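Local structure of VWFA domain-containing protein (Bacteroides thetaiotaomicron, 3IBS) at residues 20-25 and 84-90; 34-38 and 79-84; 40-44 and 201-206; 48-54 and 66-72. The protein is of unknown function but carries a von Willebrand factor type A domain that binds magnesium and probably serves in metal-dependent recognition at the cell membrane. All blocks are in the same frame, centred on the assembly; numbering follows the deposited sequence.

From the N terminus, the loop 20-25 that follows strand 13-19 meets residues 84-90, and this contact, interaction 1, closes a loop at the magnesium site. Nested inside it, interaction 2 joins helix 33-46 to the end of helix 72-80 and the turn beyond; the two share Pro84 and touch through Ile20. Further inside lies interaction 4, which pairs strands 52-58 and 62-69 at an edge of the central sheet. Interaction 3 takes the next turn of helix 33-46 to the C-terminal helix 200-214, crossing interactions 1 and 2 along the chain and enclosing interaction 4. Leu79 packs on Ile41 and Ser42, so interactions 2 and 3 join along helix 33-46.

Interaction 1. Residues 20-25 and 84-90; sequences ISNSML and PSLISKQ. With MG (magnesium ion), chain I.
Ile20 reaches across to Leu86 and Ile87 with its CD1, which lies 3.7 Å from Leu86 CB and 3.8 Å from Ile87 CD1, both side chains meeting it at about a right angle. Its carbonyl oxygen lies against CA and CB of Pro84 and has a water 2.8 Å from Ile20 O; the same water accepts a hydrogen bond from Gln90 NE2. Ser21 turns OG back between its own N and carbonyl carbon (chi1 68°), where it binds magnesium at 2.2 Å and is hydrogen-bonded to Asp19. At Asn22 the backbone N donates to Gln90 OE1 over 3.1 Å, tilted somewhat from the carbonyl plane, while the two side-chain amides stack with their planes 13° apart. A bend at chi2 of Gln90 brings its amide to this position, and NE2 also donates to Ser88 O. Ser23 OG is the second protein ligand of the magnesium, at 2.1 Å, and is hydrogen-bonded to Asp120; four waters complete six-fold coordination. Leu25 ends the segment by resting CD2 on Pro84 CG at 3.9 Å. Asp19-Ile20-Ser21-Asn22-Ser23 is the DxSxS motif of the metal ion-dependent adhesion site (MIDAS), where related von Willebrand factor A domains bind ligands.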
loop_
_atom_site.group_PDB
_atom_site.type_symbol
_atom_site.label_atom_id
_atom_site.label_comp_id
_atom_site.label_asym_id
_atom_site.label_seq_id
_atom_site.Cartn_x
_atom_site.Cartn_y
_atom_site.Cartn_z
ATOM N N ILE A 20 -6.624 -13.286 -13.610
ATOM C CA ILE A 20 -7.365 -13.065 -12.369
ATOM C C ILE A 20 -6.570 -13.515 -11.111
ATOM O O ILE A 20 -7.147 -13.788 -10.050
ATOM C CB ILE A 20 -8.780 -13.710 -12.393
ATOM C CG1 ILE A 20 -8.709 -15.253 -12.453
ATOM C CG2 ILE A 20 -9.627 -13.082 -13.530
ATOM C CD1 ILE A 20 -10.037 -15.986 -11.981
ATOM N N SER A 21 -5.253 -13.592 -11.224
ATOM C CA SER A 21 -4.418 -13.865 -10.043
ATOM C C SER A 21 -4.499 -12.693 -9.036
ATOM O O SER A 21 -4.980 -11.604 -9.387
ATOM C CB SER A 21 -2.969 -14.128 -10.444
ATOM O OG SER A 21 -2.360 -12.963 -10.954
ATOM N N ASN A 22 -4.041 -12.942 -7.802
ATOM C CA ASN A 22 -4.115 -11.980 -6.692
ATOM C C ASN A 22 -3.498 -10.627 -7.002
ATOM O O ASN A 22 -3.996 -9.598 -6.553
ATOM C CB ASN A 22 -3.447 -12.569 -5.424
ATOM C CG ASN A 22 -4.195 -13.777 -4.890
ATOM O OD1 ASN A 22 -5.412 -13.872 -5.046
ATOM N ND2 ASN A 22 -3.472 -14.704 -4.256
ATOM N N SER A 23 -2.420 -10.631 -7.786
ATOM C CA SER A 23 -1.743 -9.381 -8.131
ATOM C C SER A 23 -2.668 -8.388 -8.887
ATOM O O SER A 23 -2.424 -7.179 -8.889
ATOM C CB SER A 23 -0.487 -9.677 -8.960
ATOM O OG SER A 23 -0.859 -10.405 -10.125
HETATM N N MSE A 24 -3.713 -8.903 -9.529
HETATM C CA MSE A 24 -4.666 -8.063 -10.257
HETATM C C MSE A 24 -5.602 -7.264 -9.325
HETATM O O MSE A 24 -6.350 -6.382 -9.775
HETATM C CB MSE A 24 -5.457 -8.892 -11.289
HETATM C CG MSE A 24 -4.536 -9.591 -12.324
HETATM SE SE MSE A 24 -3.755 -8.273 -13.583
HETATM C CE MSE A 24 -5.445 -7.875 -14.531
ATOM N N LEU A 25 -5.519 -7.530 -8.028
ATOM C CA LEU A 25 -6.236 -6.713 -7.044
ATOM C C LEU A 25 -5.441 -5.484 -6.623
ATOM O O LEU A 25 -5.960 -4.635 -5.902
ATOM C CB LEU A 25 -6.651 -7.542 -5.818
ATOM C CG LEU A 25 -7.668 -8.671 -6.079
ATOM C CD1 LEU A 25 -8.213 -9.266 -4.761
ATOM C CD2 LEU A 25 -8.819 -8.170 -6.951
ATOM N N PRO A 84 -10.990 -13.188 -8.562
ATOM C CA PRO A 84 -9.896 -14.139 -8.333
ATOM C C PRO A 84 -10.322 -15.465 -7.690
ATOM O O PRO A 84 -9.668 -16.478 -7.894
ATOM C CB PRO A 84 -8.964 -13.366 -7.381
ATOM C CG PRO A 84 -9.187 -11.934 -7.775
ATOM C CD PRO A 84 -10.682 -11.865 -7.976
ATOM N N SER A 85 -11.393 -15.453 -6.904
ATOM C CA SER A 85 -11.877 -16.683 -6.258
ATOM C C SER A 85 -12.373 -17.743 -7.262
ATOM O O SER A 85 -12.516 -18.909 -6.906
ATOM C CB SER A 85 -12.954 -16.356 -5.230
ATOM O OG SER A 85 -14.031 -15.706 -5.869
ATOM N N LEU A 86 -12.596 -17.363 -8.523
ATOM C CA LEU A 86 -12.892 -18.377 -9.553
ATOM C C LEU A 86 -11.779 -19.433 -9.699
ATOM O O LEU A 86 -12.050 -20.561 -10.087
ATOM C CB LEU A 86 -13.161 -17.726 -10.916
ATOM C CG LEU A 86 -14.407 -16.852 -10.993
ATOM C CD1 LEU A 86 -14.441 -16.182 -12.371
ATOM C CD2 LEU A 86 -15.690 -17.676 -10.691
ATOM N N ILE A 87 -10.531 -19.044 -9.430
ATOM C CA ILE A 87 -9.388 -19.971 -9.517
ATOM C C ILE A 87 -8.539 -19.865 -8.256
ATOM O O ILE A 87 -7.987 -18.805 -7.958
ATOM C CB ILE A 87 -8.485 -19.671 -10.747
ATOM C CG1 ILE A 87 -9.282 -19.760 -12.053
ATOM C CG2 ILE A 87 -7.258 -20.623 -10.780
ATOM C CD1 ILE A 87 -8.543 -19.213 -13.254
ATOM N N SER A 88 -8.411 -20.965 -7.522
ATOM C CA SER A 88 -7.596 -20.952 -6.295
ATOM C C SER A 88 -6.091 -21.182 -6.527
ATOM O O SER A 88 -5.276 -20.569 -5.856
ATOM C CB SER A 88 -8.141 -21.930 -5.253
ATOM O OG SER A 88 -8.307 -23.206 -5.833
ATOM N N LYS A 89 -5.725 -22.053 -7.464
ATOM C CA LYS A 89 -4.317 -22.275 -7.809
ATOM C C LYS A 89 -3.667 -20.991 -8.332
ATOM O O LYS A 89 -4.122 -20.409 -9.326
ATOM C CB LYS A 89 -4.204 -23.382 -8.857
ATOM C CG LYS A 89 -2.807 -23.613 -9.387
ATOM C CD LYS A 89 -2.729 -24.896 -10.188
ATOM C CE LYS A 89 -1.359 -25.080 -10.827
ATOM N NZ LYS A 89 -1.265 -26.416 -11.506
ATOM N N GLN A 90 -2.601 -20.542 -7.666
ATOM C CA GLN A 90 -1.974 -19.291 -8.081
ATOM C C GLN A 90 -0.878 -19.518 -9.131
ATOM O O GLN A 90 -0.408 -20.635 -9.315
ATOM C CB GLN A 90 -1.544 -18.435 -6.868
ATOM C CG GLN A 90 -2.777 -17.852 -6.084
ATOM C CD GLN A 90 -3.753 -17.069 -7.010
ATOM O OE1 GLN A 90 -3.411 -15.985 -7.506
ATOM N NE2 GLN A 90 -4.965 -17.617 -7.227
HETATM MG MG MG I . -0.319 -12.355 -10.600
HETATM O O HOH W 1 -6.966 -16.245 -8.813
HETATM O O HOH W 2 -0.587 -12.780 -8.587
HETATM O O HOH W 3 -0.127 -11.904 -12.559
HETATM O O HOH W 4 1.672 -11.862 -10.268
HETATM O O HOH W 5 0.192 -14.374 -10.880
#

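Interaction 2. Residues 34-38 and 79-84; sequences LEKAK and LESISP
Lys38 and Leu79 lie alongside each other, pointing in opposite senses, Lys38 CG lying 3.9 Å from Leu79 CD1, and this packing sets helix 33-46 beside the end of helix 72-80 on one face of the central sheet of the von Willebrand factor A fold. Beyond Leu79 the lysine chain bends at chi3 (68°), carrying the ammonium group to the backbone carbonyls of the turn leaving helix 72-80. There NZ donates to Ile82 O at 2.7 Å, in the carbonyl plane, and makes a weak bond to Glu80 O. One helical turn back, Glu35 contributes a salt bridge from OE2 to NZ, so that the charge sits between a carboxylate and main-chain oxygens. With an alanine here, Ile82 O would probably be left without its charged donor and Glu35 without its salt-bridge mate. The deeper side of the contact is apolar: Ile82 faces Met55 and Val57 of strand 52-58, and Leu34 brings CD1 to 4.4 Å from Ile82 CG2. The other branch of Leu34 crosses the proline ring at a slant, with CD2 3.7 Å from Pro84 CD. A water links the polar edge, 2.7 Å from Lys38 NZ and donating to Glu80 O at 2.8 Å.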
loop_
_atom_site.group_PDB
_atom_site.type_symbol
_atom_site.label_atom_id
_atom_site.label_comp_id
_atom_site.label_asym_id
_atom_site.label_seq_id
_atom_site.Cartn_x
_atom_site.Cartn_y
_atom_site.Cartn_z
ATOM N N LEU A 34 -7.749 -5.452 -12.040
ATOM C CA LEU A 34 -8.799 -6.327 -12.537
ATOM C C LEU A 34 -10.064 -5.556 -12.928
ATOM O O LEU A 34 -10.666 -5.827 -13.973
ATOM C CB LEU A 34 -9.155 -7.394 -11.490
ATOM C CG LEU A 34 -10.236 -8.392 -11.881
ATOM C CD1 LEU A 34 -9.989 -9.041 -13.268
ATOM C CD2 LEU A 34 -10.386 -9.462 -10.798
ATOM N N GLU A 35 -10.477 -4.622 -12.079
ATOM C CA GLU A 35 -11.742 -3.912 -12.319
ATOM C C GLU A 35 -11.625 -2.957 -13.524
ATOM O O GLU A 35 -12.568 -2.813 -14.307
ATOM C CB GLU A 35 -12.249 -3.235 -11.041
ATOM C CG GLU A 35 -13.730 -2.939 -11.023
ATOM C CD GLU A 35 -14.611 -4.199 -11.159
ATOM O OE1 GLU A 35 -15.742 -4.039 -11.644
ATOM O OE2 GLU A 35 -14.184 -5.337 -10.804
ATOM N N LYS A 36 -10.458 -2.337 -13.672
ATOM C CA LYS A 36 -10.107 -1.574 -14.870
ATOM C C LYS A 36 -10.126 -2.473 -16.114
ATOM O O LYS A 36 -10.668 -2.089 -17.155
ATOM C CB LYS A 36 -8.728 -0.928 -14.711
ATOM C CG LYS A 36 -8.168 -0.233 -15.999
ATOM C CD LYS A 36 -8.988 0.997 -16.365
ATOM C CE LYS A 36 -8.446 1.711 -17.610
ATOM N NZ LYS A 36 -9.063 3.093 -17.728
ATOM N N ALA A 37 -9.560 -3.670 -16.018
ATOM C CA ALA A 37 -9.634 -4.600 -17.147
ATOM C C ALA A 37 -11.085 -4.910 -17.534
ATOM O O ALA A 37 -11.418 -4.969 -18.701
ATOM C CB ALA A 37 -8.899 -5.894 -16.819
ATOM N N LYS A 38 -11.942 -5.133 -16.553
ATOM C CA LYS A 38 -13.341 -5.438 -16.844
ATOM C C LYS A 38 -14.050 -4.273 -17.536
ATOM O O LYS A 38 -14.773 -4.452 -18.516
ATOM C CB LYS A 38 -14.073 -5.878 -15.555
ATOM C CG LYS A 38 -13.619 -7.251 -15.092
ATOM C CD LYS A 38 -13.907 -7.543 -13.629
ATOM C CE LYS A 38 -15.375 -7.672 -13.318
ATOM N NZ LYS A 38 -15.497 -8.379 -12.015
ATOM N N LEU A 79 -18.952 -11.126 -17.567
ATOM C CA LEU A 79 -17.837 -10.287 -17.174
ATOM C C LEU A 79 -17.970 -9.913 -15.710
ATOM O O LEU A 79 -17.020 -10.030 -14.948
ATOM C CB LEU A 79 -17.843 -9.028 -18.050
ATOM C CG LEU A 79 -16.712 -8.026 -18.028
ATOM C CD1 LEU A 79 -15.365 -8.695 -18.289
ATOM C CD2 LEU A 79 -17.005 -6.947 -19.057
ATOM N N GLU A 80 -19.178 -9.509 -15.316
ATOM C CA GLU A 80 -19.433 -9.019 -13.960
ATOM C C GLU A 80 -19.126 -10.047 -12.862
ATOM O O GLU A 80 -18.707 -9.684 -11.754
ATOM C CB GLU A 80 -20.875 -8.462 -13.860
ATOM C CG GLU A 80 -21.549 -8.560 -12.482
ATOM C CD GLU A 80 -22.125 -9.961 -12.186
ATOM O OE1 GLU A 80 -22.671 -10.626 -13.117
ATOM O OE2 GLU A 80 -22.032 -10.393 -11.010
ATOM N N SER A 81 -19.324 -11.327 -13.159
ATOM C CA SER A 81 -19.115 -12.374 -12.158
ATOM C C SER A 81 -17.622 -12.753 -11.958
ATOM O O SER A 81 -17.286 -13.532 -11.059
ATOM C CB SER A 81 -19.956 -13.607 -12.515
ATOM O OG SER A 81 -19.291 -14.407 -13.493
ATOM N N ILE A 82 -16.733 -12.201 -12.784
ATOM C CA ILE A 82 -15.309 -12.522 -12.708
ATOM C C ILE A 82 -14.633 -11.957 -11.442
ATOM O O ILE A 82 -14.731 -10.769 -11.159
ATOM C CB ILE A 82 -14.552 -12.068 -13.994
ATOM C CG1 ILE A 82 -15.055 -12.880 -15.206
ATOM C CG2 ILE A 82 -13.025 -12.216 -13.812
ATOM C CD1 ILE A 82 -14.535 -12.431 -16.548
ATOM N N SER A 83 -13.978 -12.833 -10.681
ATOM C CA SER A 83 -13.131 -12.421 -9.554
ATOM C C SER A 83 -12.071 -13.506 -9.313
ATOM O O SER A 83 -12.227 -14.626 -9.799
ATOM C CB SER A 83 -13.980 -12.191 -8.300
ATOM O OG SER A 83 -14.351 -13.423 -7.721
ATOM N N PRO A 84 -10.990 -13.188 -8.562
ATOM C CA PRO A 84 -9.896 -14.139 -8.333
ATOM C C PRO A 84 -10.322 -15.465 -7.690
ATOM O O PRO A 84 -9.668 -16.478 -7.894
ATOM C CB PRO A 84 -8.964 -13.366 -7.381
ATOM C CG PRO A 84 -9.187 -11.934 -7.775
ATOM C CD PRO A 84 -10.682 -11.865 -7.976
HETATM O O HOH W 6 -17.751 -7.108 -11.168
#

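Interaction 3. Residues 40-44 and 201-206; sequences LISRL and AQKAIS
Ser206 OG is held from two directions: Gln202 NE2 donates to it at 3.1 Å, and a water 2.7 Å from Ser206 OG passes the link across to Leu44 O, to which it donates. This is a helix-helix contact in the von Willebrand factor A fold, between helix 33-46 and the C-terminal helix 200-214; the two short segments run 37° apart, their axes 9.6 Å from each other. With CG anti to the backbone N (chi1 179°), the Gln202 chain runs toward helix 33-46, where Gln202 CB packs on Leu40 CG at 3.7 Å and Gln202 CG on Arg43 CB at 3.8 Å; a bend at chi2 then swings the amide past Arg43 to the serine. An alanine in its place keeps the touch on Leu40 CG but would probably open a gap against Arg43 CB and deprive the Ser206 hydroxyl of its amide donor. The arginine's own guanidinium group turns elsewhere, to Arg39 O. On the sheet side the seam is mainly apolar: Leu44 and Ile205 both press on Ile116 of strand 113-119, and Leu40 meets Val195 of strand 191-195. Next to them Leu40 CD1 touches Ala201 CB at 3.9 Å, and Leu44 CD1 lies 3.9 Å from Ile205 CG2.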
loop_
_atom_site.group_PDB
_atom_site.type_symbol
_atom_site.label_atom_id
_atom_site.label_comp_id
_atom_site.label_asym_id
_atom_site.label_seq_id
_atom_site.Cartn_x
_atom_site.Cartn_y
_atom_site.Cartn_z
ATOM N N LEU A 40 -12.641 -1.964 -19.333
ATOM C CA LEU A 40 -12.090 -1.897 -20.686
ATOM C C LEU A 40 -12.747 -2.944 -21.600
ATOM O O LEU A 40 -13.068 -2.649 -22.751
ATOM C CB LEU A 40 -10.568 -2.123 -20.681
ATOM C CG LEU A 40 -9.802 -2.058 -22.024
ATOM C CD1 LEU A 40 -8.334 -1.663 -21.769
ATOM C CD2 LEU A 40 -9.849 -3.366 -22.822
ATOM N N ILE A 41 -12.911 -4.168 -21.085
ATOM C CA ILE A 41 -13.522 -5.244 -21.874
ATOM C C ILE A 41 -14.978 -4.919 -22.246
ATOM O O ILE A 41 -15.423 -5.162 -23.364
ATOM C CB ILE A 41 -13.461 -6.588 -21.134
ATOM C CG1 ILE A 41 -11.993 -7.063 -21.012
ATOM C CG2 ILE A 41 -14.323 -7.654 -21.868
ATOM C CD1 ILE A 41 -11.796 -8.097 -19.888
ATOM N N SER A 42 -15.709 -4.388 -21.277
ATOM C CA SER A 42 -17.083 -3.974 -21.497
ATOM C C SER A 42 -17.146 -2.968 -22.646
ATOM O O SER A 42 -17.998 -3.087 -23.517
ATOM C CB SER A 42 -17.699 -3.412 -20.209
ATOM O OG SER A 42 -19.045 -3.043 -20.442
ATOM N N ARG A 43 -16.214 -2.025 -22.687
ATOM C CA ARG A 43 -16.211 -1.022 -23.759
ATOM C C ARG A 43 -15.726 -1.608 -25.099
ATOM O O ARG A 43 -16.210 -1.225 -26.162
ATOM C CB ARG A 43 -15.390 0.225 -23.342
ATOM C CG ARG A 43 -16.058 1.037 -22.220
ATOM C CD ARG A 43 -15.082 1.959 -21.445
ATOM N NE ARG A 43 -15.818 2.866 -20.557
ATOM C CZ ARG A 43 -16.372 2.517 -19.393
ATOM N NH1 ARG A 43 -16.275 1.261 -18.942
ATOM N NH2 ARG A 43 -17.018 3.427 -18.664
ATOM N N LEU A 44 -14.793 -2.555 -25.033
ATOM C CA LEU A 44 -14.372 -3.302 -26.193
ATOM C C LEU A 44 -15.593 -4.012 -26.837
ATOM O O LEU A 44 -15.811 -3.917 -28.047
ATOM C CB LEU A 44 -13.281 -4.306 -25.784
ATOM C CG LEU A 44 -12.613 -5.187 -26.846
ATOM C CD1 LEU A 44 -11.235 -5.708 -26.345
ATOM C CD2 LEU A 44 -13.540 -6.339 -27.261
ATOM N N ALA A 201 -5.809 2.618 -23.887
ATOM C CA ALA A 201 -5.611 1.209 -24.205
ATOM C C ALA A 201 -6.835 0.614 -24.924
ATOM O O ALA A 201 -6.693 -0.118 -25.913
ATOM C CB ALA A 201 -5.286 0.425 -22.936
ATOM N N GLN A 202 -8.028 0.933 -24.426
ATOM C CA GLN A 202 -9.262 0.403 -25.001
ATOM C C GLN A 202 -9.401 0.834 -26.457
ATOM O O GLN A 202 -9.785 0.037 -27.316
ATOM C CB GLN A 202 -10.494 0.842 -24.198
ATOM C CG GLN A 202 -11.833 0.315 -24.776
ATOM C CD GLN A 202 -12.509 1.328 -25.684
ATOM O OE1 GLN A 202 -12.639 2.488 -25.316
ATOM N NE2 GLN A 202 -12.950 0.893 -26.866
ATOM N N LYS A 203 -9.090 2.095 -26.725
ATOM C CA LYS A 203 -9.248 2.614 -28.067
ATOM C C LYS A 203 -8.189 2.052 -29.010
ATOM O O LYS A 203 -8.489 1.767 -30.162
ATOM C CB LYS A 203 -9.231 4.133 -28.063
ATOM C CG LYS A 203 -10.534 4.757 -27.585
ATOM C CD LYS A 203 -10.447 6.252 -27.690
ATOM C CE LYS A 203 -9.277 6.758 -26.860
ATOM N NZ LYS A 203 -8.669 7.960 -27.468
ATOM N N ALA A 204 -6.962 1.886 -28.518
ATOM C CA ALA A 204 -5.921 1.255 -29.311
ATOM C C ALA A 204 -6.317 -0.172 -29.716
ATOM O O ALA A 204 -6.193 -0.538 -30.881
ATOM C CB ALA A 204 -4.576 1.274 -28.588
ATOM N N ILE A 205 -6.808 -0.968 -28.769
ATOM C CA ILE A 205 -7.137 -2.345 -29.070
ATOM C C ILE A 205 -8.377 -2.427 -29.965
ATOM O O ILE A 205 -8.390 -3.202 -30.910
ATOM C CB ILE A 205 -7.223 -3.252 -27.788
ATOM C CG1 ILE A 205 -7.111 -4.744 -28.153
ATOM C CG2 ILE A 205 -8.493 -3.000 -27.001
ATOM C CD1 ILE A 205 -5.790 -5.126 -28.873
ATOM N N SER A 206 -9.393 -1.602 -29.709
ATOM C CA SER A 206 -10.572 -1.593 -30.578
ATOM C C SER A 206 -10.208 -1.176 -32.012
ATOM O O SER A 206 -10.814 -1.651 -32.978
ATOM C CB SER A 206 -11.691 -0.707 -30.012
ATOM O OG SER A 206 -12.318 -1.330 -28.889
HETATM O O HOH W 7 -13.688 -3.445 -29.765
#

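Interaction 4. Residues 48-54 and 66-72; sequences LDNDKVG and LPITSDY
Val53 and Thr69 form an antiparallel hydrogen-bonded pair: Val53 N donates to Thr69 O at 2.8 Å, nearly straight at 166°, and Thr69 N returns the bond to Val53 O at the same 2.8 Å, but from well above the carbonyl plane and more bent, at 141°. Lys52 CB and Ile68 CG1 are pressed to 3.5 Å, tight for two carbons. The strands make the beta hairpin 52-58/62-69, whose second strand is an edge of the central sheet, with strand 13-19 on the other side of strand 52-58. Past the pair, Thr69 OG1 accepts from Asp71 N at 3.0 Å in an ST turn, and Asp71 is the N-cap of helix 72-80. Tyr72, with CG anti to its carbonyl carbon (chi1 -55°), reaches back to the loop before strand 52-58. Its OH donates to Asp51 O, at the ring edge near the ring plane; the 2.5 Å between Tyr72 OH and Asp51 O is so short that its exact length is doubtful. Leu48 CB, 3.8 Å from Tyr72 CZ, and Val53 CG1, 4.1 Å from Tyr72 CD1, approach the ring obliquely. Asp51 is fixed through its carboxylate, OD2 accepting from Asp49 N at 2.9 Å and OD1 bonding to Val12 N.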
loop_
_atom_site.group_PDB
_atom_site.type_symbol
_atom_site.label_atom_id
_atom_site.label_comp_id
_atom_site.label_asym_id
_atom_site.label_seq_id
_atom_site.Cartn_x
_atom_site.Cartn_y
_atom_site.Cartn_z
ATOM N N LEU A 48 -17.929 -3.906 -30.789
ATOM C CA LEU A 48 -18.070 -5.030 -31.707
ATOM C C LEU A 48 -19.364 -4.873 -32.497
ATOM O O LEU A 48 -20.339 -4.307 -31.994
ATOM C CB LEU A 48 -18.067 -6.367 -30.962
ATOM C CG LEU A 48 -16.848 -6.763 -30.119
ATOM C CD1 LEU A 48 -17.077 -8.160 -29.550
ATOM C CD2 LEU A 48 -15.530 -6.708 -30.889
ATOM N N ASP A 49 -19.371 -5.362 -33.729
ATOM C CA ASP A 49 -20.578 -5.279 -34.539
ATOM C C ASP A 49 -21.099 -6.647 -34.983
ATOM O O ASP A 49 -22.021 -7.177 -34.368
ATOM C CB ASP A 49 -20.380 -4.335 -35.728
ATOM C CG ASP A 49 -21.670 -4.072 -36.485
ATOM O OD1 ASP A 49 -22.768 -4.240 -35.898
ATOM O OD2 ASP A 49 -21.586 -3.686 -37.672
ATOM N N ASN A 50 -20.529 -7.224 -36.036
ATOM C CA ASN A 50 -20.997 -8.546 -36.493
ATOM C C ASN A 50 -20.150 -9.665 -35.883
ATOM O O ASN A 50 -20.017 -10.739 -36.464
ATOM C CB ASN A 50 -20.969 -8.609 -38.029
ATOM C CG ASN A 50 -21.708 -9.829 -38.601
ATOM O OD1 ASN A 50 -22.446 -10.531 -37.892
ATOM N ND2 ASN A 50 -21.508 -10.081 -39.898
ATOM N N ASP A 51 -19.603 -9.429 -34.692
ATOM C CA ASP A 51 -18.447 -10.203 -34.238
ATOM C C ASP A 51 -18.757 -11.197 -33.132
ATOM O O ASP A 51 -19.810 -11.135 -32.497
ATOM C CB ASP A 51 -17.336 -9.258 -33.766
ATOM C CG ASP A 51 -17.026 -8.154 -34.777
ATOM O OD1 ASP A 51 -16.779 -8.469 -35.948
ATOM O OD2 ASP A 51 -17.017 -6.969 -34.389
ATOM N N LYS A 52 -17.827 -12.107 -32.887
ATOM C CA LYS A 52 -17.974 -13.018 -31.762
ATOM C C LYS A 52 -16.884 -12.794 -30.729
ATOM O O LYS A 52 -15.728 -12.449 -31.065
ATOM C CB LYS A 52 -17.984 -14.472 -32.224
ATOM C CG LYS A 52 -19.069 -14.789 -33.232
ATOM C CD LYS A 52 -18.995 -16.239 -33.628
ATOM C CE LYS A 52 -20.148 -16.620 -34.527
ATOM N NZ LYS A 52 -19.980 -15.987 -35.866
ATOM N N VAL A 53 -17.263 -13.001 -29.478
ATOM C CA VAL A 53 -16.382 -12.771 -28.368
ATOM C C VAL A 53 -16.446 -13.948 -27.423
ATOM O O VAL A 53 -17.522 -14.515 -27.191
ATOM C CB VAL A 53 -16.700 -11.412 -27.637
ATOM C CG1 VAL A 53 -18.095 -11.383 -26.988
ATOM C CG2 VAL A 53 -15.635 -11.097 -26.612
ATOM N N GLY A 54 -15.280 -14.312 -26.895
ATOM C CA GLY A 54 -15.181 -15.345 -25.862
ATOM C C GLY A 54 -14.249 -14.860 -24.769
ATOM O O GLY A 54 -13.523 -13.880 -24.958
ATOM N N LEU A 66 -16.400 -17.611 -20.856
ATOM C CA LEU A 66 -17.457 -17.353 -21.828
ATOM C C LEU A 66 -17.092 -18.013 -23.161
ATOM O O LEU A 66 -16.100 -17.646 -23.774
ATOM C CB LEU A 66 -17.661 -15.843 -22.003
ATOM C CG LEU A 66 -18.670 -15.389 -23.068
ATOM C CD1 LEU A 66 -20.130 -15.552 -22.563
ATOM C CD2 LEU A 66 -18.379 -13.959 -23.484
ATOM N N PRO A 67 -17.892 -19.006 -23.604
ATOM C CA PRO A 67 -17.686 -19.607 -24.925
ATOM C C PRO A 67 -18.003 -18.570 -25.977
ATOM O O PRO A 67 -18.842 -17.670 -25.746
ATOM C CB PRO A 67 -18.697 -20.781 -24.964
ATOM C CG PRO A 67 -18.973 -21.078 -23.503
ATOM C CD PRO A 67 -18.973 -19.683 -22.863
ATOM N N ILE A 68 -17.289 -18.660 -27.097
ATOM C CA ILE A 68 -17.370 -17.674 -28.163
ATOM C C ILE A 68 -18.825 -17.456 -28.599
ATOM O O ILE A 68 -19.547 -18.417 -28.885
ATOM C CB ILE A 68 -16.448 -18.073 -29.349
ATOM C CG1 ILE A 68 -16.397 -16.951 -30.381
ATOM C CG2 ILE A 68 -16.887 -19.406 -30.004
ATOM C CD1 ILE A 68 -14.993 -16.669 -30.924
ATOM N N THR A 69 -19.257 -16.198 -28.633
ATOM C CA THR A 69 -20.678 -15.893 -28.800
ATOM C C THR A 69 -20.879 -14.513 -29.424
ATOM O O THR A 69 -20.036 -13.620 -29.278
ATOM C CB THR A 69 -21.459 -15.998 -27.435
ATOM O OG1 THR A 69 -22.882 -15.878 -27.654
ATOM C CG2 THR A 69 -20.974 -14.927 -26.395
ATOM N N SER A 70 -22.005 -14.345 -30.113
ATOM C CA SER A 70 -22.413 -13.040 -30.606
ATOM C C SER A 70 -23.368 -12.371 -29.603
ATOM O O SER A 70 -23.848 -11.268 -29.837
ATOM C CB SER A 70 -23.073 -13.172 -32.006
ATOM O OG SER A 70 -24.184 -14.056 -31.950
ATOM N N ASP A 71 -23.633 -13.042 -28.478
ATOM C CA ASP A 71 -24.588 -12.537 -27.489
ATOM C C ASP A 71 -23.875 -11.560 -26.536
ATOM O O ASP A 71 -23.312 -11.987 -25.506
ATOM C CB ASP A 71 -25.203 -13.697 -26.698
ATOM C CG ASP A 71 -26.264 -13.240 -25.693
ATOM O OD1 ASP A 71 -26.434 -12.018 -25.489
ATOM O OD2 ASP A 71 -26.932 -14.125 -25.092
ATOM N N TYR A 72 -23.894 -10.268 -26.877
ATOM C CA TYR A 72 -23.095 -9.272 -26.119
ATOM C C TYR A 72 -23.701 -8.933 -24.770
ATOM O O TYR A 72 -22.977 -8.621 -23.827
ATOM C CB TYR A 72 -22.855 -7.989 -26.919
ATOM C CG TYR A 72 -22.226 -8.215 -28.273
ATOM C CD1 TYR A 72 -21.334 -9.282 -28.502
ATOM C CD2 TYR A 72 -22.513 -7.362 -29.325
ATOM C CE1 TYR A 72 -20.774 -9.495 -29.749
ATOM C CE2 TYR A 72 -21.951 -7.558 -30.571
ATOM C CZ TYR A 72 -21.084 -8.630 -30.780
ATOM O OH TYR A 72 -20.537 -8.791 -32.028
#